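Local coordinates for cellulosomal scaffoldin adaptor protein B (Acetivibrio cellulolyticus, PDB 3FNK) that serves as a type II cohesin module of a cellulosomal adaptor scaffoldin, a dockerin-binding domain that helps assemble the cellulosome, at residues A[10-15]-A[164-169]. Numbering follows the deposited sequence.
Sequences SYITMG and YFVIQP
Residues 11-15 and 165-167 run side by side as parallel strands, their axes 4.8 Å apart and their N-to-C directions 12° apart, with Tyr11 facing Phe165 and Ile12 facing Val166. Ile12 sits at the centre of the pairing: its N donates to Phe165 O (2.9 Å), while its O receives Ile167 N. Before this pair, Phe165 N donates to Ser10 O (3.0 Å). Further along, Met14 N lies 4.0 Å from Ile167 O, and Thr13 OG1 donates to the same oxygen over a notably short 2.5 Å, a distance to be read with caution. With chi1 at -158°, OG1 lies opposite the backbone N and leans across to the neighbouring strand. Threonine suits this place, supplying a donor where the backbone N stands too far off, and its beta branch fits an extended chain.

On the same face as Thr13, Ile167 sends CD1 over one face of the Tyr11 ring, 4.0 Å from the centroid, a CH-pi contact that a flexible aliphatic tip makes well. The face with Ile12 and Val166 packs toward strand 150-154, with Ile12 buried: Ile12 CG2 touches both Tyr164 CE1 (3.7 Å) and Val166 CG2 (3.9 Å), and Leu152 packs against both Ile12 and Tyr164. The Tyr164 hydroxyl hydrogen-bonds Thr150 OG1, so the ring packs by its carbons while its OH keeps a polar partner. Pro169 sets CB against Met14 CB; having no N-H, it cannot donate to Met14 O.

The 11-16 strand also pairs antiparallel with 26-34, so the chain's last strand is laid beside its first, with 148 residues between the two segments. Three backbone hydrogen bonds set the register, the Thr13 hydroxyl adds one side-chain bond, and apolar contacts pack on both faces.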
loop_
_atom_site.group_PDB
_atom_site.type_symbol
_atom_site.label_atom_id
_atom_site.label_comp_id
_atom_site.label_asym_id
_atom_site.label_seq_id
_atom_site.Cartn_x
_atom_site.Cartn_y
_atom_site.Cartn_z
ATOM N N SER A 10 -16.063 4.298 -0.855
ATOM C CA SER A 10 -15.052 3.250 -1.040
ATOM C C SER A 10 -13.734 3.895 -1.408
ATOM O O SER A 10 -13.688 4.789 -2.270
ATOM C CB SER A 10 -15.487 2.291 -2.142
ATOM O OG SER A 10 -16.670 1.649 -1.740
ATOM N N TYR A 11 -12.652 3.462 -0.763
ATOM C CA TYR A 11 -11.338 3.985 -1.153
ATOM C C TYR A 11 -10.183 3.032 -0.854
ATOM O O TYR A 11 -10.350 1.989 -0.210
ATOM C CB TYR A 11 -11.060 5.303 -0.446
ATOM C CG TYR A 11 -11.091 5.205 1.043
ATOM C CD1 TYR A 11 -9.996 4.728 1.742
ATOM C CD2 TYR A 11 -12.201 5.651 1.773
ATOM C CE1 TYR A 11 -10.021 4.656 3.129
ATOM C CE2 TYR A 11 -12.234 5.589 3.156
ATOM C CZ TYR A 11 -11.134 5.090 3.827
ATOM O OH TYR A 11 -11.132 5.005 5.209
ATOM N N ILE A 12 -9.029 3.433 -1.343
ATOM C CA ILE A 12 -7.761 2.935 -0.877
ATOM C C ILE A 12 -6.919 4.121 -0.478
ATOM O O ILE A 12 -6.875 5.142 -1.177
ATOM C CB ILE A 12 -7.033 2.031 -1.948
ATOM C CG1 ILE A 12 -5.709 1.489 -1.379
ATOM C CG2 ILE A 12 -6.869 2.758 -3.276
ATOM C CD1 ILE A 12 -5.019 0.381 -2.278
ATOM N N THR A 13 -6.232 4.000 0.646
ATOM C CA THR A 13 -5.379 5.092 1.020
ATOM C C THR A 13 -4.086 4.620 1.692
ATOM O O THR A 13 -3.889 3.415 1.917
ATOM C CB THR A 13 -6.172 6.108 1.919
ATOM O OG1 THR A 13 -5.529 7.391 1.861
ATOM C CG2 THR A 13 -6.242 5.626 3.323
ATOM N N MET A 14 -3.207 5.584 1.979
ATOM C CA MET A 14 -2.070 5.393 2.907
ATOM C C MET A 14 -2.215 6.301 4.138
ATOM O O MET A 14 -2.400 7.510 3.968
ATOM C CB MET A 14 -0.769 5.718 2.169
ATOM C CG MET A 14 0.488 5.226 2.860
ATOM S SD MET A 14 1.920 5.725 1.902
ATOM C CE MET A 14 1.603 4.870 0.348
ATOM N N GLY A 15 -2.133 5.737 5.348
ATOM C CA GLY A 15 -2.022 6.533 6.589
ATOM C C GLY A 15 -0.634 6.436 7.250
ATOM O O GLY A 15 0.030 5.386 7.144
ATOM N N TYR A 164 -14.089 3.412 -6.723
ATOM C CA TYR A 164 -13.411 3.773 -5.486
ATOM C C TYR A 164 -12.466 4.955 -5.716
ATOM O O TYR A 164 -12.044 5.181 -6.839
ATOM C CB TYR A 164 -12.674 2.570 -4.850
ATOM C CG TYR A 164 -11.473 2.060 -5.669
ATOM C CD1 TYR A 164 -10.184 2.583 -5.450
ATOM C CD2 TYR A 164 -11.637 1.096 -6.680
ATOM C CE1 TYR A 164 -9.082 2.134 -6.201
ATOM C CE2 TYR A 164 -10.525 0.628 -7.441
ATOM C CZ TYR A 164 -9.265 1.155 -7.189
ATOM O OH TYR A 164 -8.158 0.728 -7.900
ATOM N N PHE A 165 -12.115 5.639 -4.632
ATOM C CA PHE A 165 -11.196 6.769 -4.635
ATOM C C PHE A 165 -9.818 6.347 -4.188
ATOM O O PHE A 165 -9.689 5.502 -3.326
ATOM C CB PHE A 165 -11.705 7.860 -3.669
ATOM C CG PHE A 165 -13.016 8.484 -4.118
ATOM C CD1 PHE A 165 -14.233 7.931 -3.717
ATOM C CD2 PHE A 165 -13.019 9.611 -4.964
ATOM C CE1 PHE A 165 -15.463 8.500 -4.155
ATOM C CE2 PHE A 165 -14.231 10.190 -5.417
ATOM C CZ PHE A 165 -15.456 9.639 -4.990
ATOM N N VAL A 166 -8.792 6.942 -4.773
ATOM C CA VAL A 166 -7.411 6.781 -4.274
ATOM C C VAL A 166 -7.092 8.052 -3.487
ATOM O O VAL A 166 -6.999 9.104 -4.091
ATOM C CB VAL A 166 -6.430 6.610 -5.473
ATOM C CG1 VAL A 166 -4.991 6.654 -5.024
ATOM C CG2 VAL A 166 -6.750 5.283 -6.268
ATOM N N ILE A 167 -6.971 7.972 -2.162
ATOM C CA ILE A 167 -6.801 9.166 -1.346
ATOM C C ILE A 167 -5.315 9.266 -1.018
ATOM O O ILE A 167 -4.792 8.420 -0.321
ATOM C CB ILE A 167 -7.651 9.119 -0.055
ATOM C CG1 ILE A 167 -9.144 8.983 -0.410
ATOM C CG2 ILE A 167 -7.397 10.368 0.835
ATOM C CD1 ILE A 167 -10.114 8.645 0.771
ATOM N N GLN A 168 -4.641 10.253 -1.595
ATOM C CA GLN A 168 -3.191 10.458 -1.390
ATOM C C GLN A 168 -2.906 10.836 0.062
ATOM O O GLN A 168 -3.716 11.510 0.685
ATOM C CB GLN A 168 -2.655 11.496 -2.372
ATOM C CG GLN A 168 -2.979 11.201 -3.836
ATOM C CD GLN A 168 -2.119 10.104 -4.423
ATOM O OE1 GLN A 168 -1.356 9.453 -3.720
ATOM N NE2 GLN A 168 -2.247 9.889 -5.723
ATOM N N PRO A 169 -1.785 10.365 0.629
ATOM C CA PRO A 169 -1.612 10.437 2.091
ATOM C C PRO A 169 -1.330 11.799 2.721
ATOM O O PRO A 169 -1.534 11.952 3.933
ATOM C CB PRO A 169 -0.408 9.524 2.348
ATOM C CG PRO A 169 0.312 9.493 1.059
ATOM C CD PRO A 169 -0.724 9.566 -0.005
#